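Local coordinates for cell division protein FtsZ 1 (Methanocaldococcus jannaschii, PDB 2VAP) that binds GTP and probably hydrolyses it, and is thought to polymerise in a GTP-dependent manner into the ring at the future site of cell division, at residues Thr36-Thr41 against Val234-Val239; Lys220-Leu225 against Gly284-Val289; Val189-Lys194 against Leu274-Ile279; Ile85-Lys90 against Glu106-Ser111. All blocks are in the same frame, centred on the assembly; numbering follows the deposited sequence.

Contact 1 of 4, residues Thr36-Thr41 against Val234-Val239; sequences TKAKIT and VDFADV
T36 and D235 bring the two backbones to 4.7 Å between their CA atoms, where the approach to strand 40-45 passes the start of helix 236-243. One backbone hydrogen bond ties them, from F236 N to T36 O at 3.0 Å, nearly straight with an N-H...O angle of 163°. The donor belongs to the first turn of the helix, where an amide has no carbonyl of a preceding turn to use, and T36 O serves instead. D235 is the N-cap residue: OD2 accepts from A237 N at 3.0 Å, met from above the carboxylate plane. With CG anti to the backbone N (chi1 -171°), the D235 carboxylate is set both at the helix start and beside T36, OD2 lying 3.3 Å from T36 CA and the T36 methyl CG2 next to the acid; the two side chains meet roughly at right angles. A38 supplies the apolar part. Its CB lies over one face of the F236 ring, 3.6 Å from the centroid and 17° off the normal, a CH-pi contact displaced toward the CG side. T36 OG1 is held chiefly by L33 O, near the end of helix 24-34; a water 3.0 Å from V234 O and also close to T36 OG1 bridges the segments. This is structural packing away from the nucleotide site. I40 rests on I226 and T227 of helix 204-227, F236 also touches M124 of strand 124-130, and V234 reaches I318 of strand 316-323, placing the junction between the central helix, the parallel sheet and the mixed sheet.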
loop_
_atom_site.group_PDB
_atom_site.type_symbol
_atom_site.label_atom_id
_atom_site.label_comp_id
_atom_site.label_asym_id
_atom_site.label_seq_id
_atom_site.Cartn_x
_atom_site.Cartn_y
_atom_site.Cartn_z
ATOM N N THR A 36 -5.899 4.681 -20.165
ATOM C CA THR A 36 -6.313 3.870 -19.017
ATOM C C THR A 36 -5.147 3.669 -18.050
ATOM O O THR A 36 -5.332 3.171 -16.937
ATOM C CB THR A 36 -6.876 2.482 -19.425
ATOM O OG1 THR A 36 -5.832 1.676 -19.987
ATOM C CG2 THR A 36 -8.022 2.619 -20.423
ATOM N N LYS A 37 -3.951 4.056 -18.491
ATOM C CA LYS A 37 -2.734 3.922 -17.693
ATOM C C LYS A 37 -2.525 5.132 -16.784
ATOM O O LYS A 37 -3.224 6.143 -16.901
ATOM C CB LYS A 37 -1.513 3.735 -18.602
ATOM C CG LYS A 37 -1.532 2.467 -19.442
ATOM C CD LYS A 37 -0.281 2.358 -20.299
ATOM C CE LYS A 37 -0.309 1.109 -21.165
ATOM N NZ LYS A 37 0.930 0.975 -21.980
ATOM N N ALA A 38 -1.555 5.019 -15.880
ATOM C CA ALA A 38 -1.210 6.106 -14.970
ATOM C C ALA A 38 0.283 6.127 -14.672
ATOM O O ALA A 38 0.922 5.075 -14.579
ATOM C CB ALA A 38 -1.998 5.982 -13.677
ATOM N N LYS A 39 0.831 7.331 -14.533
ATOM C CA LYS A 39 2.187 7.503 -14.023
ATOM C C LYS A 39 2.133 7.337 -12.509
ATOM O O LYS A 39 1.464 8.106 -11.816
ATOM C CB LYS A 39 2.747 8.876 -14.402
ATOM C CG LYS A 39 3.051 9.037 -15.884
ATOM C CD LYS A 39 3.654 10.400 -16.183
ATOM C CE LYS A 39 3.941 10.563 -17.667
ATOM N NZ LYS A 39 4.532 11.894 -17.976
ATOM N N ILE A 40 2.821 6.314 -12.007
ATOM C CA ILE A 40 2.761 5.960 -10.589
ATOM C C ILE A 40 4.142 6.037 -9.943
ATOM O O ILE A 40 5.128 5.547 -10.498
ATOM C CB ILE A 40 2.137 4.550 -10.373
ATOM C CG1 ILE A 40 0.716 4.500 -10.950
ATOM C CG2 ILE A 40 2.134 4.165 -8.886
ATOM C CD1 ILE A 40 0.063 3.128 -10.908
ATOM N N THR A 41 4.197 6.664 -8.771
ATOM C CA THR A 41 5.421 6.733 -7.982
ATOM C C THR A 41 5.166 6.183 -6.578
ATOM O O THR A 41 4.159 6.509 -5.948
ATOM C CB THR A 41 5.965 8.180 -7.909
ATOM O OG1 THR A 41 6.153 8.686 -9.237
ATOM C CG2 THR A 41 7.296 8.231 -7.167
ATOM N N VAL A 234 -7.252 -3.274 -15.061
ATOM C CA VAL A 234 -8.080 -2.238 -14.458
ATOM C C VAL A 234 -7.727 -0.855 -15.006
ATOM O O VAL A 234 -6.553 -0.496 -15.119
ATOM C CB VAL A 234 -7.968 -2.241 -12.912
ATOM C CG1 VAL A 234 -8.982 -1.293 -12.306
ATOM C CG2 VAL A 234 -8.179 -3.646 -12.361
ATOM N N ASP A 235 -8.766 -0.105 -15.361
ATOM C CA ASP A 235 -8.645 1.278 -15.807
ATOM C C ASP A 235 -8.346 2.156 -14.597
ATOM O O ASP A 235 -9.005 2.034 -13.561
ATOM C CB ASP A 235 -9.961 1.708 -16.470
ATOM C CG ASP A 235 -9.874 3.063 -17.169
ATOM O OD1 ASP A 235 -10.785 3.357 -17.971
ATOM O OD2 ASP A 235 -8.921 3.836 -16.926
ATOM N N PHE A 236 -7.355 3.037 -14.730
ATOM C CA PHE A 236 -7.005 3.978 -13.661
ATOM C C PHE A 236 -8.208 4.814 -13.219
ATOM O O PHE A 236 -8.336 5.149 -12.039
ATOM C CB PHE A 236 -5.842 4.885 -14.083
ATOM C CG PHE A 236 -5.493 5.941 -13.066
ATOM C CD1 PHE A 236 -5.014 5.587 -11.806
ATOM C CD2 PHE A 236 -5.637 7.291 -13.372
ATOM C CE1 PHE A 236 -4.689 6.562 -10.864
ATOM C CE2 PHE A 236 -5.315 8.274 -12.437
ATOM C CZ PHE A 236 -4.841 7.908 -11.181
ATOM N N ALA A 237 -9.086 5.132 -14.170
ATOM C CA ALA A 237 -10.321 5.866 -13.892
ATOM C C ALA A 237 -11.207 5.139 -12.878
ATOM O O ALA A 237 -11.808 5.773 -12.009
ATOM C CB ALA A 237 -11.086 6.123 -15.184
ATOM N N ASP A 238 -11.274 3.813 -12.993
ATOM C CA ASP A 238 -12.064 2.985 -12.081
ATOM C C ASP A 238 -11.426 2.875 -10.696
ATOM O O ASP A 238 -12.132 2.842 -9.686
ATOM C CB ASP A 238 -12.297 1.593 -12.680
ATOM C CG ASP A 238 -13.219 1.623 -13.892
ATOM O OD1 ASP A 238 -14.072 2.533 -13.985
ATOM O OD2 ASP A 238 -13.092 0.730 -14.754
ATOM N N VAL A 239 -10.096 2.815 -10.657
ATOM C CA VAL A 239 -9.351 2.835 -9.395
ATOM C C VAL A 239 -9.557 4.179 -8.697
ATOM O O VAL A 239 -9.832 4.228 -7.496
ATOM C CB VAL A 239 -7.841 2.555 -9.612
ATOM C CG1 VAL A 239 -7.032 2.848 -8.349
ATOM C CG2 VAL A 239 -7.628 1.118 -10.048
HETATM O O HOH W 1 -4.795 0.182 -17.394
#

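Contact 2 of 4, residues Lys220-Leu225 against Gly284-Val289; sequences KGLVEL and GALIHV
L225 and H288 mark the closest approach of the backbones, 6.1 Å between their CA atoms, where helix 220-225 crosses strand 284-289 almost perpendicularly (89°) with the axes 8.9 Å apart. The helix segment belongs to the long central helix that joins the two domains of the tubulin/FtsZ fold, and the strand to the mixed sheet of the C-terminal domain; all seven touching residues are buried. L286 and H288, two apart on the strand, both direct their side chains at the helix. CD2 of L286 meets L225 CD2 at 3.8 Å and L222 CD2 at 3.9 Å, so one methyl is shared by leucines from successive turns. L225 has CG anti to the backbone N, which carries CD1 over a face of the imidazole, 4.2 Å from the centroid of the H288 ring, in a CH-pi contact; the two side chains run past each other in opposite directions. CD1 also packs against I287 O. On the far side of the strand, I287 packs against V303 and V307 of helix 297-310. The imidazole is held at two nitrogens, since NE2 is hydrogen-bonded to T322 OG1 of the adjacent strand 316-323, and the two bonds together should fix the rotation of the ring. G221 O accepts both the helical bond from L225 N and the imidazole proton: H288 ND1 donates to G221 O at 2.7 Å with an angle of 166°, the oxygen almost in the ring plane and the donor on a carbonyl lone pair.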
loop_
_atom_site.group_PDB
_atom_site.type_symbol
_atom_site.label_atom_id
_atom_site.label_comp_id
_atom_site.label_asym_id
_atom_site.label_seq_id
_atom_site.Cartn_x
_atom_site.Cartn_y
_atom_site.Cartn_z
ATOM N N LYS A 220 2.771 -3.694 -3.854
ATOM C CA LYS A 220 2.933 -4.299 -5.180
ATOM C C LYS A 220 1.590 -4.755 -5.753
ATOM O O LYS A 220 1.326 -4.572 -6.941
ATOM C CB LYS A 220 3.923 -5.466 -5.128
ATOM C CG LYS A 220 4.429 -5.938 -6.484
ATOM C CD LYS A 220 5.506 -6.997 -6.322
ATOM C CE LYS A 220 6.003 -7.493 -7.669
ATOM N NZ LYS A 220 7.062 -8.530 -7.523
ATOM N N GLY A 221 0.746 -5.330 -4.899
ATOM C CA GLY A 221 -0.583 -5.793 -5.297
ATOM C C GLY A 221 -1.508 -4.685 -5.768
ATOM O O GLY A 221 -2.250 -4.861 -6.736
ATOM N N LEU A 222 -1.468 -3.542 -5.087
ATOM C CA LEU A 222 -2.284 -2.391 -5.475
ATOM C C LEU A 222 -1.774 -1.721 -6.750
ATOM O O LEU A 222 -2.566 -1.378 -7.630
ATOM C CB LEU A 222 -2.386 -1.371 -4.335
ATOM C CG LEU A 222 -3.437 -1.642 -3.255
ATOM C CD1 LEU A 222 -3.159 -0.804 -2.018
ATOM C CD2 LEU A 222 -4.848 -1.383 -3.775
ATOM N N VAL A 223 -0.457 -1.540 -6.839
ATOM C CA VAL A 223 0.172 -0.939 -8.017
ATOM C C VAL A 223 -0.071 -1.791 -9.264
ATOM O O VAL A 223 -0.538 -1.286 -10.288
ATOM C CB VAL A 223 1.701 -0.728 -7.815
ATOM C CG1 VAL A 223 2.384 -0.344 -9.128
ATOM C CG2 VAL A 223 1.964 0.333 -6.760
ATOM N N GLU A 224 0.230 -3.083 -9.160
ATOM C CA GLU A 224 0.182 -3.983 -10.315
ATOM C C GLU A 224 -1.237 -4.366 -10.742
ATOM O O GLU A 224 -1.447 -4.855 -11.856
ATOM C CB GLU A 224 1.076 -5.209 -10.089
ATOM C CG GLU A 224 2.565 -4.845 -10.033
ATOM C CD GLU A 224 3.499 -6.043 -10.008
ATOM O OE1 GLU A 224 3.059 -7.161 -9.666
ATOM O OE2 GLU A 224 4.694 -5.855 -10.325
ATOM N N LEU A 225 -2.209 -4.120 -9.864
ATOM C CA LEU A 225 -3.620 -4.193 -10.236
ATOM C C LEU A 225 -3.887 -3.260 -11.423
ATOM O O LEU A 225 -4.682 -3.579 -12.309
ATOM C CB LEU A 225 -4.507 -3.821 -9.041
ATOM C CG LEU A 225 -6.030 -3.872 -9.187
ATOM C CD1 LEU A 225 -6.528 -5.302 -9.342
ATOM C CD2 LEU A 225 -6.689 -3.210 -7.990
ATOM N N GLY A 284 -16.531 0.463 -0.211
ATOM C CA GLY A 284 -15.805 0.116 -1.429
ATOM C C GLY A 284 -14.771 -0.972 -1.213
ATOM O O GLY A 284 -14.437 -1.308 -0.075
ATOM N N ALA A 285 -14.267 -1.524 -2.315
ATOM C CA ALA A 285 -13.263 -2.584 -2.262
ATOM C C ALA A 285 -12.456 -2.689 -3.548
ATOM O O ALA A 285 -12.982 -2.486 -4.643
ATOM C CB ALA A 285 -13.916 -3.927 -1.946
ATOM N N LEU A 286 -11.171 -3.002 -3.396
ATOM C CA LEU A 286 -10.324 -3.393 -4.516
ATOM C C LEU A 286 -9.934 -4.854 -4.330
ATOM O O LEU A 286 -9.542 -5.263 -3.234
ATOM C CB LEU A 286 -9.074 -2.511 -4.613
ATOM C CG LEU A 286 -9.256 -1.010 -4.867
ATOM C CD1 LEU A 286 -9.311 -0.235 -3.556
ATOM C CD2 LEU A 286 -8.133 -0.479 -5.739
ATOM N N ILE A 287 -10.063 -5.637 -5.398
ATOM C CA ILE A 287 -9.734 -7.061 -5.359
ATOM C C ILE A 287 -8.698 -7.388 -6.425
ATOM O O ILE A 287 -8.922 -7.148 -7.613
ATOM C CB ILE A 287 -10.985 -7.960 -5.582
ATOM C CG1 ILE A 287 -12.117 -7.579 -4.622
ATOM C CG2 ILE A 287 -10.620 -9.443 -5.434
ATOM C CD1 ILE A 287 -13.441 -8.257 -4.930
ATOM N N HIS A 288 -7.561 -7.924 -5.993
ATOM C CA HIS A 288 -6.549 -8.416 -6.918
ATOM C C HIS A 288 -6.415 -9.927 -6.765
ATOM O O HIS A 288 -5.930 -10.417 -5.741
ATOM C CB HIS A 288 -5.199 -7.731 -6.680
ATOM C CG HIS A 288 -4.209 -7.940 -7.786
ATOM N ND1 HIS A 288 -3.113 -7.122 -7.968
ATOM C CD2 HIS A 288 -4.153 -8.864 -8.776
ATOM C CE1 HIS A 288 -2.421 -7.540 -9.012
ATOM N NE2 HIS A 288 -3.032 -8.595 -9.522
ATOM N N VAL A 289 -6.859 -10.653 -7.786
ATOM C CA VAL A 289 -6.740 -12.108 -7.819
ATOM C C VAL A 289 -5.458 -12.477 -8.559
ATOM O O VAL A 289 -5.237 -12.047 -9.692
ATOM C CB VAL A 289 -7.962 -12.774 -8.502
ATOM C CG1 VAL A 289 -7.882 -14.295 -8.395
ATOM C CG2 VAL A 289 -9.267 -12.269 -7.890
#

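Contact 3 of 4, residues Val189-Lys194 against Leu274-Ile279; sequences VIPNEK and LLDVDI
The C-terminal end of edge strand 186-191, in the parallel sheet of the GTPase domain, meets a loop of the C-terminal domain that contains two successive inverse gamma turns, centred on L275 and D276. I190 CG2, anti to the backbone N, is the branch that meets L274 CD2 at 3.9 Å, and the two side chains meet at a slant. The ring of P191 covers the start of the turns, with CD 4.0 Å from L274 O and CG close to CB of D276. No direct hydrogen bond joins the segments, but a water bridges them, donating to V189 O and to L274 O, 2.8 Å from each. At the more exposed end, K194 crosses the carboxylate of D276 at about a right angle. Bends at chi2 (-56°) and chi3 (-79°) carry its methylenes across the acid, CD being 3.8 Å from D276 OD1. The charged ends form only a long salt bridge, K194 NZ to D276 OD2 at 3.9 Å, and each has another partner: K194 NZ pairs with E197 of helix 195-198, and D276 OD2 with R353 of the C-terminal hairpin. The I190 side chain is about 9 Å from the bound GDP. I190 and L274 both pack on V214 of helix 204-227 and on I251 of strand 249-256, so the contact joins both domains beside the central helix.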
loop_
_atom_site.group_PDB
_atom_site.type_symbol
_atom_site.label_atom_id
_atom_site.label_comp_id
_atom_site.label_asym_id
_atom_site.label_seq_id
_atom_site.Cartn_x
_atom_site.Cartn_y
_atom_site.Cartn_z
ATOM N N VAL A 189 -4.199 1.102 6.268
ATOM C CA VAL A 189 -3.500 0.850 7.527
ATOM C C VAL A 189 -3.397 -0.649 7.825
ATOM O O VAL A 189 -4.393 -1.376 7.783
ATOM C CB VAL A 189 -4.137 1.645 8.716
ATOM C CG1 VAL A 189 -5.590 1.231 8.961
ATOM C CG2 VAL A 189 -3.299 1.502 9.984
ATOM N N ILE A 190 -2.175 -1.096 8.109
ATOM C CA ILE A 190 -1.903 -2.489 8.453
ATOM C C ILE A 190 -1.411 -2.566 9.900
ATOM O O ILE A 190 -0.305 -2.118 10.203
ATOM C CB ILE A 190 -0.848 -3.119 7.503
ATOM C CG1 ILE A 190 -1.299 -3.008 6.042
ATOM C CG2 ILE A 190 -0.576 -4.579 7.883
ATOM C CD1 ILE A 190 -0.168 -3.135 5.029
ATOM N N PRO A 191 -2.235 -3.127 10.804
ATOM C CA PRO A 191 -1.783 -3.258 12.187
ATOM C C PRO A 191 -0.870 -4.473 12.355
ATOM O O PRO A 191 -1.337 -5.614 12.288
ATOM C CB PRO A 191 -3.088 -3.417 12.975
ATOM C CG PRO A 191 -4.096 -3.922 11.990
ATOM C CD PRO A 191 -3.595 -3.661 10.599
ATOM N N ASN A 192 0.426 -4.220 12.557
ATOM C CA ASN A 192 1.412 -5.293 12.724
ATOM C C ASN A 192 1.063 -6.279 13.838
ATOM O O ASN A 192 1.377 -7.462 13.736
ATOM C CB ASN A 192 2.822 -4.730 12.954
ATOM C CG ASN A 192 3.502 -4.271 11.667
ATOM O OD1 ASN A 192 4.523 -3.582 11.710
ATOM N ND2 ASN A 192 2.949 -4.656 10.522
ATOM N N GLU A 193 0.409 -5.791 14.889
ATOM C CA GLU A 193 0.014 -6.642 16.015
ATOM C C GLU A 193 -0.825 -7.845 15.571
ATOM O O GLU A 193 -0.693 -8.937 16.126
ATOM C CB GLU A 193 -0.718 -5.824 17.088
ATOM C CG GLU A 193 -1.076 -6.599 18.366
ATOM C CD GLU A 193 0.137 -7.093 19.155
ATOM O OE1 GLU A 193 1.279 -6.673 18.863
ATOM O OE2 GLU A 193 -0.059 -7.903 20.087
ATOM N N LYS A 194 -1.664 -7.643 14.557
ATOM C CA LYS A 194 -2.526 -8.711 14.040
ATOM C C LYS A 194 -1.757 -9.806 13.290
ATOM O O LYS A 194 -2.291 -10.894 13.061
ATOM C CB LYS A 194 -3.653 -8.142 13.168
ATOM C CG LYS A 194 -4.581 -7.149 13.880
ATOM C CD LYS A 194 -5.234 -7.722 15.142
ATOM C CE LYS A 194 -6.418 -8.618 14.820
ATOM N NZ LYS A 194 -7.224 -8.932 16.032
ATOM N N LEU A 274 -5.787 -9.157 9.539
ATOM C CA LEU A 274 -5.414 -7.808 9.106
ATOM C C LEU A 274 -6.623 -6.917 8.808
ATOM O O LEU A 274 -6.516 -5.688 8.849
ATOM C CB LEU A 274 -4.468 -7.866 7.900
ATOM C CG LEU A 274 -3.119 -8.566 8.107
ATOM C CD1 LEU A 274 -2.386 -8.717 6.782
ATOM C CD2 LEU A 274 -2.250 -7.832 9.126
ATOM N N LEU A 275 -7.766 -7.534 8.505
ATOM C CA LEU A 275 -9.026 -6.802 8.394
ATOM C C LEU A 275 -9.599 -6.566 9.791
ATOM O O LEU A 275 -10.615 -7.157 10.174
ATOM C CB LEU A 275 -10.031 -7.551 7.508
ATOM C CG LEU A 275 -9.892 -7.465 5.985
ATOM C CD1 LEU A 275 -10.896 -8.388 5.312
ATOM C CD2 LEU A 275 -10.061 -6.030 5.481
ATOM N N ASP A 276 -8.931 -5.694 10.543
ATOM C CA ASP A 276 -9.261 -5.430 11.942
ATOM C C ASP A 276 -10.402 -4.414 12.058
ATOM O O ASP A 276 -10.247 -3.344 12.656
ATOM C CB ASP A 276 -8.008 -4.951 12.692
ATOM C CG ASP A 276 -8.142 -5.059 14.206
ATOM O OD1 ASP A 276 -7.291 -4.479 14.912
ATOM O OD2 ASP A 276 -9.086 -5.718 14.693
ATOM N N VAL A 277 -11.547 -4.772 11.479
ATOM C CA VAL A 277 -12.731 -3.915 11.429
ATOM C C VAL A 277 -13.963 -4.750 11.067
ATOM O O VAL A 277 -13.840 -5.821 10.466
ATOM C CB VAL A 277 -12.549 -2.738 10.410
ATOM C CG1 VAL A 277 -12.461 -3.251 8.969
ATOM C CG2 VAL A 277 -13.658 -1.696 10.553
ATOM N N ASP A 278 -15.143 -4.263 11.451
ATOM C CA ASP A 278 -16.401 -4.814 10.964
ATOM C C ASP A 278 -16.537 -4.425 9.490
ATOM O O ASP A 278 -16.733 -3.252 9.160
ATOM C CB ASP A 278 -17.579 -4.276 11.787
ATOM C CG ASP A 278 -18.904 -4.950 11.443
ATOM O OD1 ASP A 278 -18.910 -5.965 10.711
ATOM O OD2 ASP A 278 -19.951 -4.459 11.916
ATOM N N ILE A 279 -16.417 -5.420 8.613
ATOM C CA ILE A 279 -16.402 -5.186 7.164
ATOM C C ILE A 279 -17.767 -4.802 6.577
ATOM O O ILE A 279 -17.878 -4.523 5.381
ATOM C CB ILE A 279 -15.780 -6.380 6.381
ATOM C CG1 ILE A 279 -16.495 -7.695 6.721
ATOM C CG2 ILE A 279 -14.275 -6.466 6.650
ATOM C CD1 ILE A 279 -16.104 -8.865 5.834
HETATM O O HOH W 2 -5.024 -4.048 7.213
#

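Contact 4 of 4, residues Ile85-Lys90 against Glu106-Ser111; sequences ILIGKK and EAAKES
S111 OG accepts from G88 N at 3.2 Å, linking the end of helix 101-110 to the turn that follows edge strand 83-86 of the Rossmann-like GTPase sheet. Across the turn, E110 extends its chain so that OE2 accepts the K90 N-H on its syn lone pair, 2.9 Å from K90 N and nearly straight at 165°. The closest backbone approach is here too, G88 CA lying 3.8 Å from A107 CA. G88, with a positive phi of 67°, passes tightly against A107, whose CB lies 3.7 Å from G88 CA. Alongside, I87 sets CD1 against the helix, 4.0 Å from A107 CB and also near A108 CB, while its CG2 packs on S111 CB at 3.7 Å. With chi1 at 59°, CG1 sits between the backbone N and the carbonyl carbon, which turns CD1 to that surface. The next shell holds I87 on S139 of helix 135-149 and I115 of helix 112-119; its side chain is also about 4 Å from that of T135, a GTP-binding residue. A water completes the turn, accepting from K89 N and lying 2.7 Å from S111 OG.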
loop_
_atom_site.group_PDB
_atom_site.type_symbol
_atom_site.label_atom_id
_atom_site.label_comp_id
_atom_site.label_asym_id
_atom_site.label_seq_id
_atom_site.Cartn_x
_atom_site.Cartn_y
_atom_site.Cartn_z
ATOM N N ILE A 85 16.553 10.353 -1.902
ATOM C CA ILE A 85 16.613 11.711 -1.362
ATOM C C ILE A 85 16.990 11.678 0.116
ATOM O O ILE A 85 16.265 11.113 0.940
ATOM C CB ILE A 85 15.272 12.482 -1.533
ATOM C CG1 ILE A 85 14.819 12.489 -2.998
ATOM C CG2 ILE A 85 15.404 13.916 -1.010
ATOM C CD1 ILE A 85 13.362 12.884 -3.198
ATOM N N LEU A 86 18.130 12.280 0.442
ATOM C CA LEU A 86 18.509 12.485 1.833
ATOM C C LEU A 86 17.850 13.763 2.330
ATOM O O LEU A 86 18.239 14.867 1.944
ATOM C CB LEU A 86 20.032 12.562 1.987
ATOM C CG LEU A 86 20.564 12.656 3.421
ATOM C CD1 LEU A 86 20.409 11.332 4.165
ATOM C CD2 LEU A 86 22.011 13.097 3.412
ATOM N N ILE A 87 16.835 13.604 3.176
ATOM C CA ILE A 87 16.090 14.747 3.699
ATOM C C ILE A 87 16.749 15.333 4.950
ATOM O O ILE A 87 17.374 14.611 5.731
ATOM C CB ILE A 87 14.588 14.418 3.948
ATOM C CG1 ILE A 87 14.428 13.255 4.935
ATOM C CG2 ILE A 87 13.883 14.113 2.622
ATOM C CD1 ILE A 87 13.027 13.115 5.523
ATOM N N GLY A 88 16.617 16.647 5.114
ATOM C CA GLY A 88 17.192 17.362 6.254
ATOM C C GLY A 88 18.710 17.381 6.273
ATOM O O GLY A 88 19.324 17.168 7.322
ATOM N N LYS A 89 19.308 17.639 5.111
ATOM C CA LYS A 89 20.766 17.720 4.968
ATOM C C LYS A 89 21.373 18.803 5.858
ATOM O O LYS A 89 22.465 18.627 6.403
ATOM C CB LYS A 89 21.153 17.982 3.509
ATOM C CG LYS A 89 21.010 16.782 2.588
ATOM C CD LYS A 89 21.412 17.141 1.167
ATOM C CE LYS A 89 21.404 15.921 0.266
ATOM N NZ LYS A 89 21.772 16.266 -1.135
ATOM N N LYS A 90 20.653 19.913 5.997
ATOM C CA LYS A 90 21.095 21.046 6.811
ATOM C C LYS A 90 20.585 20.950 8.253
ATOM O O LYS A 90 20.863 21.826 9.077
ATOM C CB LYS A 90 20.638 22.366 6.176
ATOM C CG LYS A 90 21.167 22.606 4.766
ATOM C CD LYS A 90 20.523 23.834 4.137
ATOM C CE LYS A 90 20.887 23.971 2.665
ATOM N NZ LYS A 90 22.320 24.323 2.456
ATOM N N GLU A 106 10.345 18.054 10.103
ATOM C CA GLU A 106 11.141 19.237 9.780
ATOM C C GLU A 106 12.128 18.962 8.644
ATOM O O GLU A 106 12.357 19.822 7.790
ATOM C CB GLU A 106 11.877 19.742 11.027
ATOM C CG GLU A 106 12.391 21.179 10.932
ATOM C CD GLU A 106 11.280 22.220 10.930
ATOM O OE1 GLU A 106 11.435 23.251 10.241
ATOM O OE2 GLU A 106 10.252 22.015 11.613
ATOM N N ALA A 107 12.700 17.759 8.638
ATOM C CA ALA A 107 13.628 17.333 7.593
ATOM C C ALA A 107 12.949 17.262 6.226
ATOM O O ALA A 107 13.516 17.695 5.221
ATOM C CB ALA A 107 14.245 15.991 7.949
ATOM N N ALA A 108 11.734 16.716 6.201
ATOM C CA ALA A 108 10.951 16.605 4.972
ATOM C C ALA A 108 10.540 17.977 4.440
ATOM O O ALA A 108 10.579 18.213 3.231
ATOM C CB ALA A 108 9.730 15.729 5.200
ATOM N N LYS A 109 10.158 18.874 5.350
ATOM C CA LYS A 109 9.784 20.245 4.991
ATOM C C LYS A 109 10.959 21.018 4.391
ATOM O O LYS A 109 10.777 21.802 3.459
ATOM C CB LYS A 109 9.217 20.990 6.202
ATOM C CG LYS A 109 7.803 20.573 6.581
ATOM C CD LYS A 109 7.321 21.313 7.817
ATOM C CE LYS A 109 5.893 20.925 8.169
ATOM N NZ LYS A 109 5.405 21.641 9.379
ATOM N N GLU A 110 12.156 20.784 4.931
ATOM C CA GLU A 110 13.391 21.371 4.407
ATOM C C GLU A 110 13.655 20.915 2.969
ATOM O O GLU A 110 14.106 21.700 2.133
ATOM C CB GLU A 110 14.577 21.002 5.309
ATOM C CG GLU A 110 15.919 21.597 4.883
ATOM C CD GLU A 110 17.098 20.998 5.633
ATOM O OE1 GLU A 110 17.134 21.101 6.877
ATOM O OE2 GLU A 110 17.997 20.434 4.973
ATOM N N SER A 111 13.359 19.646 2.693
ATOM C CA SER A 111 13.626 19.048 1.387
ATOM C C SER A 111 12.368 18.929 0.520
ATOM O O SER A 111 12.322 18.114 -0.404
ATOM C CB SER A 111 14.277 17.673 1.564
ATOM O OG SER A 111 15.412 17.748 2.410
HETATM O O HOH W 3 17.931 18.719 2.632
#

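From the N terminus, the chain first passes 36-41, whose partner 234-239 lies 193 residues on, so contact 1 closes a long loop. Contact 4 closes a short one, 85-90 with 106-111, nested wholly inside it at the far edge of the parallel sheet. Contact 3 opens next at 189-194, on the opposite edge, and contact 2 at 220-225 on the central helix. Contact 1 then closes, followed by contacts 3 and 2, so contact 1 crosses both, and they cross each other. Contacts 1 and 2 touch through V234 CG2 and L225 O (3.5 Å); contacts 2 and 3 join the C-terminal domain to the central helix and to the GTPase sheet, respectively.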